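PDB 2WDD: sulfur oxidation protein soxB from Thermus thermophilus, which hydrolyses the sulfur-sulfur bond of cysteine S-thiosulfonate groups in the Sox sulfur oxidation pathway and carries two bound manganese ions. Local coordinates for residues Val475-Ala480 and Lys549-Asn554; Met47-Leu52 and Tyr372-Leu377. All coordinates share one frame; numbering follows the deposited sequence.

Contact 1: Val475-Ala480 and Lys549-Asn554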
ATOM      1  N   VAL A 475     -14.288 -15.773  15.951  1.00 12.94           N
ATOM      2  CA  VAL A 475     -13.754 -16.901  15.216  1.00 13.38           C
ATOM      3  C   VAL A 475     -14.069 -16.625  13.758  1.00 16.04           C
ATOM      4  O   VAL A 475     -15.189 -16.218  13.420  1.00 14.90           O
ATOM      5  CB  VAL A 475     -14.387 -18.236  15.666  1.00 17.96           C
ATOM      6  CG1 VAL A 475     -13.913 -19.370  14.784  1.00 18.56           C
ATOM      7  CG2 VAL A 475     -14.049 -18.519  17.121  1.00 18.11           C
ATOM      8  N   LEU A 476     -13.062 -16.791  12.909  1.00 13.28           N
ATOM      9  CA  LEU A 476     -13.219 -16.560  11.486  1.00 12.64           C
ATOM     10  C   LEU A 476     -13.001 -17.872  10.769  1.00 15.87           C
ATOM     11  O   LEU A 476     -12.030 -18.573  11.046  1.00 14.51           O
ATOM     12  CB  LEU A 476     -12.163 -15.570  10.991  1.00 12.27           C
ATOM     13  CG  LEU A 476     -12.118 -15.370   9.476  1.00 15.75           C
ATOM     14  CD1 LEU A 476     -13.341 -14.566   9.020  1.00 16.02           C
ATOM     15  CD2 LEU A 476     -10.808 -14.685   9.050  1.00 17.55           C
ATOM     16  N   ASP A 477     -13.892 -18.189   9.834  1.00 12.55           N
ATOM     17  CA  ASP A 477     -13.727 -19.366   8.990  1.00 11.93           C
ATOM     18  C   ASP A 477     -13.773 -18.876   7.557  1.00 14.66           C
ATOM     19  O   ASP A 477     -14.845 -18.690   6.990  1.00 13.87           O
ATOM     20  CB  ASP A 477     -14.824 -20.413   9.211  1.00 14.14           C
ATOM     21  CG  ASP A 477     -14.608 -21.655   8.359  1.00 20.79           C
ATOM     22  OD1 ASP A 477     -13.722 -21.625   7.476  1.00 22.56           O
ATOM     23  OD2 ASP A 477     -15.325 -22.658   8.557  1.00 28.33           O
ATOM     24  N   PRO A 478     -12.607 -18.605   6.968  1.00 11.85           N
ATOM     25  CA  PRO A 478     -12.549 -18.066   5.613  1.00 11.98           C
ATOM     26  C   PRO A 478     -13.251 -18.922   4.559  1.00 16.38           C
ATOM     27  O   PRO A 478     -13.734 -18.401   3.549  1.00 17.68           O
ATOM     28  CB  PRO A 478     -11.045 -17.968   5.330  1.00 14.03           C
ATOM     29  CG  PRO A 478     -10.413 -18.923   6.264  1.00 18.63           C
ATOM     30  CD  PRO A 478     -11.272 -18.933   7.498  1.00 13.79           C
ATOM     31  N   ASP A 479     -13.337 -20.226   4.804  1.00 13.82           N
ATOM     32  CA  ASP A 479     -13.941 -21.138   3.841  1.00 13.43           C
ATOM     33  C   ASP A 479     -15.447 -21.349   4.007  1.00 18.93           C
ATOM     34  O   ASP A 479     -16.066 -22.046   3.198  1.00 18.67           O
ATOM     35  CB  ASP A 479     -13.217 -22.482   3.856  1.00 14.24           C
ATOM     36  CG  ASP A 479     -11.758 -22.354   3.460  1.00 18.15           C
ATOM     37  OD1 ASP A 479     -11.494 -21.830   2.359  1.00 19.56           O
ATOM     38  OD2 ASP A 479     -10.892 -22.803   4.238  1.00 22.50           O
ATOM     39  N   ALA A 480     -16.034 -20.755   5.040  1.00 15.84           N
ATOM     40  CA  ALA A 480     -17.468 -20.891   5.266  1.00 14.93           C
ATOM     41  C   ALA A 480     -18.243 -20.030   4.270  1.00 19.33           C
ATOM     42  O   ALA A 480     -17.695 -19.116   3.659  1.00 18.58           O
ATOM     43  CB  ALA A 480     -17.825 -20.509   6.701  1.00 15.36           C
ATOM     44  N   LYS A 549      -9.541 -16.292  16.055  1.00 15.79           N
ATOM     45  CA  LYS A 549      -9.156 -17.685  15.866  0.50 15.55           C
ATOM     46  C   LYS A 549      -9.559 -18.009  14.428  1.00 18.06           C
ATOM     47  O   LYS A 549     -10.696 -17.745  14.032  1.00 18.19           O
ATOM     48  CB  LYS A 549      -9.931 -18.563  16.851  0.50 18.02           C
ATOM     49  CG  LYS A 549      -9.880 -20.057  16.576  0.50 31.01           C
ATOM     50  CD  LYS A 549     -10.438 -20.844  17.761  0.50 40.85           C
ATOM     51  CE  LYS A 549     -11.408 -21.930  17.314  0.50 49.89           C
ATOM     52  NZ  LYS A 549     -11.992 -22.675  18.468  0.50 55.47           N
ATOM     53  N   VAL A 550      -8.629 -18.528  13.636  1.00 12.90           N
ATOM     54  CA  VAL A 550      -8.891 -18.824  12.241  1.00 11.89           C
ATOM     55  C   VAL A 550      -9.058 -20.307  11.957  1.00 16.55           C
ATOM     56  O   VAL A 550      -8.102 -21.080  12.029  1.00 16.38           O
ATOM     57  CB  VAL A 550      -7.801 -18.234  11.332  1.00 15.20           C
ATOM     58  CG1 VAL A 550      -8.198 -18.367   9.863  1.00 14.25           C
ATOM     59  CG2 VAL A 550      -7.521 -16.777  11.700  1.00 15.29           C
ATOM     60  N   ILE A 551     -10.270 -20.697  11.587  1.00 13.18           N
ATOM     61  CA  ILE A 551     -10.532 -22.094  11.290  1.00 12.92           C
ATOM     62  C   ILE A 551      -9.756 -22.490  10.045  1.00 16.10           C
ATOM     63  O   ILE A 551      -9.783 -21.779   9.037  1.00 14.96           O
ATOM     64  CB  ILE A 551     -12.045 -22.343  11.055  1.00 15.91           C
ATOM     65  CG1 ILE A 551     -12.865 -21.902  12.266  1.00 16.79           C
ATOM     66  CG2 ILE A 551     -12.294 -23.826  10.724  1.00 15.38           C
ATOM     67  CD1 ILE A 551     -12.410 -22.528  13.575  1.00 19.08           C
ATOM     68  N   GLY A 552      -9.102 -23.648  10.102  1.00 15.16           N
ATOM     69  CA  GLY A 552      -8.403 -24.210   8.964  1.00 15.16           C
ATOM     70  C   GLY A 552      -7.059 -23.603   8.606  1.00 17.42           C
ATOM     71  O   GLY A 552      -6.491 -23.930   7.565  1.00 17.53           O
ATOM     72  N   ARG A 553      -6.552 -22.712   9.453  1.00 14.03           N
ATOM     73  CA  ARG A 553      -5.251 -22.082   9.190  1.00 13.88           C
ATOM     74  C   ARG A 553      -4.476 -21.927  10.480  1.00 15.87           C
ATOM     75  O   ARG A 553      -5.061 -21.799  11.550  1.00 15.08           O
ATOM     76  CB  ARG A 553      -5.432 -20.668   8.607  1.00 13.41           C
ATOM     77  CG  ARG A 553      -6.371 -20.551   7.428  1.00 15.52           C
ATOM     78  CD  ARG A 553      -5.729 -21.052   6.152  1.00 18.27           C
ATOM     79  NE  ARG A 553      -6.603 -20.746   5.030  1.00 16.36           N
ATOM     80  CZ  ARG A 553      -7.716 -21.418   4.757  1.00 27.06           C
ATOM     81  NH1 ARG A 553      -8.060 -22.460   5.503  1.00 20.71           N
ATOM     82  NH2 ARG A 553      -8.480 -21.050   3.740  1.00 16.42           N
ATOM     83  N   ASN A 554      -3.157 -21.834  10.358  1.00 13.86           N
ATOM     84  CA  ASN A 554      -2.317 -21.520  11.498  1.00 13.65           C
ATOM     85  C   ASN A 554      -2.132 -20.006  11.457  1.00 15.17           C
ATOM     86  O   ASN A 554      -1.652 -19.465  10.464  1.00 15.70           O
ATOM     87  CB  ASN A 554      -0.960 -22.190  11.341  1.00 14.83           C
ATOM     88  CG  ASN A 554      -1.009 -23.648  11.714  1.00 24.95           C
ATOM     89  OD1 ASN A 554      -1.781 -24.037  12.593  1.00 19.98           O
ATOM     90  ND2 ASN A 554      -0.260 -24.474  10.993  1.00 21.34           N
TER
HETATM   91  O   HOH W   1     -11.207 -23.444   6.733  1.00 34.52           O
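V475 and K549 form the first of two parallel bridges between strands 472-476 and 548-550 of a small mixed sheet, the former in the 5'-nucleotidase C-terminal family region; their side chains run side by side on one face. There V475 CG1 also meets I551 CD1, 3.7 Å away. L476, bridged to V550, makes both backbone hydrogen bonds, as in a parallel ladder: L476 N gives to K549 O at 2.8 Å (172° at the hydrogen), and I551 N gives to L476 O at 2.8 Å (164°). At D477 the chain enters a type I turn; D477 OD1 accepts from D479 N in an Asx turn, while D477 CG packs on I551 CB at 3.8 Å. P478 touches two side chains, with CD 3.9 Å from V550 CG1 and CG over one face of the R553 guanidinium. D479 closes the contact with a salt bridge: D479 OD2 takes R553 NH2 at 3.0 Å and R553 NH1 at 3.1 Å, the carboxylate and guanidinium planes 38° apart. A54 O, G552 O and D479 probably restrict rotation of the guanidinium, while K56 N holds D479 OD1. The charge pair ties the two turns together; hydrogen bonds to backbone atoms attach them to A54-K56.

Contact 2: Met47-Leu52 and Tyr372-Leu377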
ATOM      1  N   MET A  47       7.765  -3.980   7.822  1.00  7.57           N
ATOM      2  CA  MET A  47       7.676  -5.431   7.824  1.00  7.22           C
ATOM      3  C   MET A  47       6.489  -5.919   7.007  1.00 10.25           C
ATOM      4  O   MET A  47       5.392  -5.362   7.092  1.00 10.71           O
ATOM      5  CB  MET A  47       7.523  -5.929   9.263  1.00  8.23           C
ATOM      6  CG  MET A  47       7.581  -7.443   9.391  1.00  9.00           C
ATOM      7  SD  MET A  47       7.297  -7.975  11.090  1.00 10.57           S
ATOM      8  CE  MET A  47       5.512  -8.059  11.051  1.00  9.19           C
ATOM      9  N   GLU A  48       6.698  -7.002   6.260  1.00  7.69           N
ATOM     10  CA  GLU A  48       5.606  -7.617   5.525  1.00  7.59           C
ATOM     11  C   GLU A  48       4.643  -8.286   6.499  1.00  9.31           C
ATOM     12  O   GLU A  48       4.985  -8.568   7.650  1.00  9.58           O
ATOM     13  CB  GLU A  48       6.133  -8.633   4.505  1.00  8.60           C
ATOM     14  CG  GLU A  48       6.970  -7.968   3.417  1.00  9.63           C
ATOM     15  CD  GLU A  48       6.162  -6.987   2.577  1.00 15.63           C
ATOM     16  OE1 GLU A  48       5.052  -7.343   2.128  1.00 14.07           O
ATOM     17  OE2 GLU A  48       6.615  -5.839   2.407  1.00 12.52           O
ATOM     18  N   PRO A  49       3.413  -8.558   6.044  1.00  7.01           N
ATOM     19  CA  PRO A  49       2.407  -9.135   6.938  1.00  6.05           C
ATOM     20  C   PRO A  49       2.737 -10.535   7.403  1.00  8.96           C
ATOM     21  O   PRO A  49       3.195 -11.365   6.618  1.00  9.00           O
ATOM     22  CB  PRO A  49       1.147  -9.201   6.068  1.00  7.25           C
ATOM     23  CG  PRO A  49       1.632  -9.127   4.646  1.00 11.00           C
ATOM     24  CD  PRO A  49       2.868  -8.243   4.712  1.00  7.77           C
ATOM     25  N   PRO A  50       2.409 -10.847   8.654  1.00  7.15           N
ATOM     26  CA  PRO A  50       2.608 -12.224   9.109  1.00  7.76           C
ATOM     27  C   PRO A  50       1.542 -13.157   8.505  1.00 10.56           C
ATOM     28  O   PRO A  50       1.761 -14.370   8.415  1.00 10.53           O
ATOM     29  CB  PRO A  50       2.460 -12.137  10.636  1.00 10.52           C
ATOM     30  CG  PRO A  50       2.526 -10.691  10.977  1.00 14.64           C
ATOM     31  CD  PRO A  50       2.159  -9.901   9.754  1.00  9.33           C
ATOM     32  N   ASN A  51       0.395 -12.605   8.090  1.00  8.11           N
ATOM     33  CA  ASN A  51      -0.654 -13.438   7.492  1.00  8.30           C
ATOM     34  C   ASN A  51      -1.308 -12.733   6.328  1.00 10.21           C
ATOM     35  O   ASN A  51      -1.566 -11.520   6.392  1.00  9.41           O
ATOM     36  CB  ASN A  51      -1.769 -13.767   8.490  1.00  7.54           C
ATOM     37  CG  ASN A  51      -1.252 -14.421   9.746  1.00 10.03           C
ATOM     38  OD1 ASN A  51      -1.151 -15.650   9.830  1.00 10.74           O
ATOM     39  ND2 ASN A  51      -0.917 -13.600  10.738  1.00  9.82           N
ATOM     40  N   LEU A  52      -1.571 -13.516   5.283  1.00  8.69           N
ATOM     41  CA  LEU A  52      -2.343 -13.077   4.116  1.00  8.24           C
ATOM     42  C   LEU A  52      -3.311 -14.235   3.878  1.00 13.21           C
ATOM     43  O   LEU A  52      -3.075 -15.115   3.048  1.00 13.81           O
ATOM     44  CB  LEU A  52      -1.465 -12.814   2.898  1.00  8.25           C
ATOM     45  CG  LEU A  52      -0.641 -11.522   2.941  1.00 11.37           C
ATOM     46  CD1 LEU A  52       0.324 -11.488   1.747  1.00 11.84           C
ATOM     47  CD2 LEU A  52      -1.588 -10.313   2.896  1.00 13.15           C
ATOM     48  N   TYR A 372       3.843  -3.319  14.401  1.00  8.96           N
ATOM     49  CA  TYR A 372       3.679  -3.529  12.961  1.00  7.93           C
ATOM     50  C   TYR A 372       2.209  -3.311  12.621  1.00 10.59           C
ATOM     51  O   TYR A 372       1.338  -3.410  13.489  1.00  9.67           O
ATOM     52  CB  TYR A 372       4.136  -4.935  12.533  1.00  8.13           C
ATOM     53  CG  TYR A 372       3.384  -6.071  13.197  1.00  8.33           C
ATOM     54  CD1 TYR A 372       2.280  -6.653  12.580  1.00  9.66           C
ATOM     55  CD2 TYR A 372       3.769  -6.559  14.444  1.00  9.06           C
ATOM     56  CE1 TYR A 372       1.613  -7.724  13.160  1.00  9.11           C
ATOM     57  CE2 TYR A 372       3.097  -7.605  15.040  1.00  9.62           C
ATOM     58  CZ  TYR A 372       1.997  -8.168  14.413  1.00 10.73           C
ATOM     59  OH  TYR A 372       1.327  -9.221  14.994  1.00 12.08           O
ATOM     60  N   LYS A 373       1.952  -3.015  11.353  1.00  8.23           N
ATOM     61  CA  LYS A 373       0.614  -2.694  10.885  1.00  8.39           C
ATOM     62  C   LYS A 373      -0.042  -3.716   9.967  1.00  9.79           C
ATOM     63  O   LYS A 373      -1.237  -3.983  10.078  1.00  9.99           O
ATOM     64  CB  LYS A 373       0.661  -1.355  10.130  1.00 10.23           C
ATOM     65  CG  LYS A 373      -0.613  -1.034   9.344  1.00 11.58           C
ATOM     66  CD  LYS A 373      -1.692  -0.503  10.285  1.00 10.37           C
ATOM     67  CE  LYS A 373      -3.040  -0.308   9.581  1.00 11.77           C
ATOM     68  NZ  LYS A 373      -3.935   0.555  10.417  1.00  9.91           N
ATOM     69  N   ARG A 374       0.716  -4.261   9.022  1.00  8.66           N
ATOM     70  CA  ARG A 374       0.138  -5.158   8.030  0.50  8.07           C
ATOM     71  C   ARG A 374      -0.172  -6.570   8.497  1.00 10.05           C
ATOM     72  O   ARG A 374       0.655  -7.212   9.142  1.00  9.58           O
ATOM     73  CB  ARG A 374       0.995  -5.188   6.765  0.50  8.85           C
ATOM     74  CG  ARG A 374       1.060  -3.857   6.028  0.50 14.14           C
ATOM     75  CD  ARG A 374       0.837  -4.050   4.537  0.50 21.78           C
ATOM     76  NE  ARG A 374      -0.287  -4.942   4.269  0.50 20.96           N
ATOM     77  CZ  ARG A 374      -0.296  -5.868   3.315  0.50 30.47           C
ATOM     78  NH1 ARG A 374      -1.365  -6.630   3.144  0.50 23.47           N
ATOM     79  NH2 ARG A 374       0.750  -6.014   2.514  0.50 19.47           N
ATOM     80  N   ASP A 375      -1.371  -7.038   8.146  1.00  7.64           N
ATOM     81  CA  ASP A 375      -1.833  -8.385   8.467  1.00  6.38           C
ATOM     82  C   ASP A 375      -3.279  -8.499   8.003  1.00  8.94           C
ATOM     83  O   ASP A 375      -4.001  -7.507   7.982  1.00  8.83           O
ATOM     84  CB  ASP A 375      -1.782  -8.659   9.977  1.00  8.49           C
ATOM     85  CG  ASP A 375      -2.095 -10.116  10.310  1.00 12.68           C
ATOM     86  OD1 ASP A 375      -1.249 -10.961   9.961  1.00 11.25           O
ATOM     87  OD2 ASP A 375      -3.198 -10.432  10.831  1.00 10.78           O
ATOM     88  N   THR A 376      -3.746  -9.703   7.705  1.00  7.81           N
ATOM     89  CA  THR A 376      -5.160  -9.806   7.333  1.00  6.87           C
ATOM     90  C   THR A 376      -6.076  -9.343   8.469  1.00  9.95           C
ATOM     91  O   THR A 376      -7.106  -8.705   8.225  1.00  9.27           O
ATOM     92  CB  THR A 376      -5.515 -11.259   6.980  1.00 11.05           C
ATOM     93  OG1 THR A 376      -4.682 -11.702   5.907  1.00 10.59           O
ATOM     94  CG2 THR A 376      -6.999 -11.376   6.566  1.00 10.68           C
ATOM     95  N   LEU A 377      -5.742  -9.733   9.698  1.00  9.09           N
ATOM     96  CA  LEU A 377      -6.652  -9.579  10.817  1.00  9.42           C
ATOM     97  C   LEU A 377      -6.271  -8.748  12.019  1.00 11.69           C
ATOM     98  O   LEU A 377      -7.160  -8.241  12.720  1.00 10.64           O
ATOM     99  CB  LEU A 377      -7.005 -10.977  11.352  1.00  9.60           C
ATOM    100  CG  LEU A 377      -7.553 -11.962  10.314  1.00 12.21           C
ATOM    101  CD1 LEU A 377      -7.663 -13.347  10.946  1.00 12.79           C
ATOM    102  CD2 LEU A 377      -8.917 -11.488   9.806  1.00 13.83           C
TER
HETATM  103  O   HOH W   2       3.344  -5.973   9.272  1.00 13.01           O
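M47, in the loop after strand 29-34, sets its terminal methyl over the ring of Y372, in the loop before helix 380-392: CE lies 4.0 Å from the Y372 ring centroid and 28° off the ring normal, a CH-pi contact, with the sulfur further out and oblique. Y372 CG sits between its own backbone N and carbonyl carbon (chi1 60°), which stands the ring against segment 47-52, where P50 CG is 3.8 Å from Y372 CE1. P49 and R374 point the same way; in the conformer described, P49 CG lies over one guanidinium face, 3.8 Å above the plane and offset toward the rim, and R374 NH1, near the manganese site, forms a salt bridge with D465. N51 and D375 also run alongside each other, yet their amide and carboxylate planes are 85° apart. N51 ND2 donates to D375 OD1 at 2.8 Å, nearly straight and on the syn side, and also to R556 O. T376 N donates to N51 O at 3.1 Å, from above the carbonyl plane. Bonds at D375 OD1 (N51 ND2) and at D375 OD2 (L377 N in an Asx turn, Y378 N, Y555 OH) should restrict the carboxylate's rotation, and these neutral donors probably stabilise its charge.

Contacts 1 and 2 have centres 16 Å apart and meet mainly through L377, at the end of segment 372-377. L377 CD1 is 3.5 Å from V550 CG2 and L377 CD2 is 3.8 Å from L476 CD2, so it packs against two bridged residues of contact 1; N554 O also packs 3.9 Å from N51 OD1. Their relation to the metal site differs. Contact 2 is buried, its centre about 12 Å from that of the chain, and in the conformer described the R374 side chain comes within about 4 Å of that of H288, a manganese ligand, and about 9 Å of a manganese ion. Contact 1, about 25 Å between the same centres, lies away from the annotated sites.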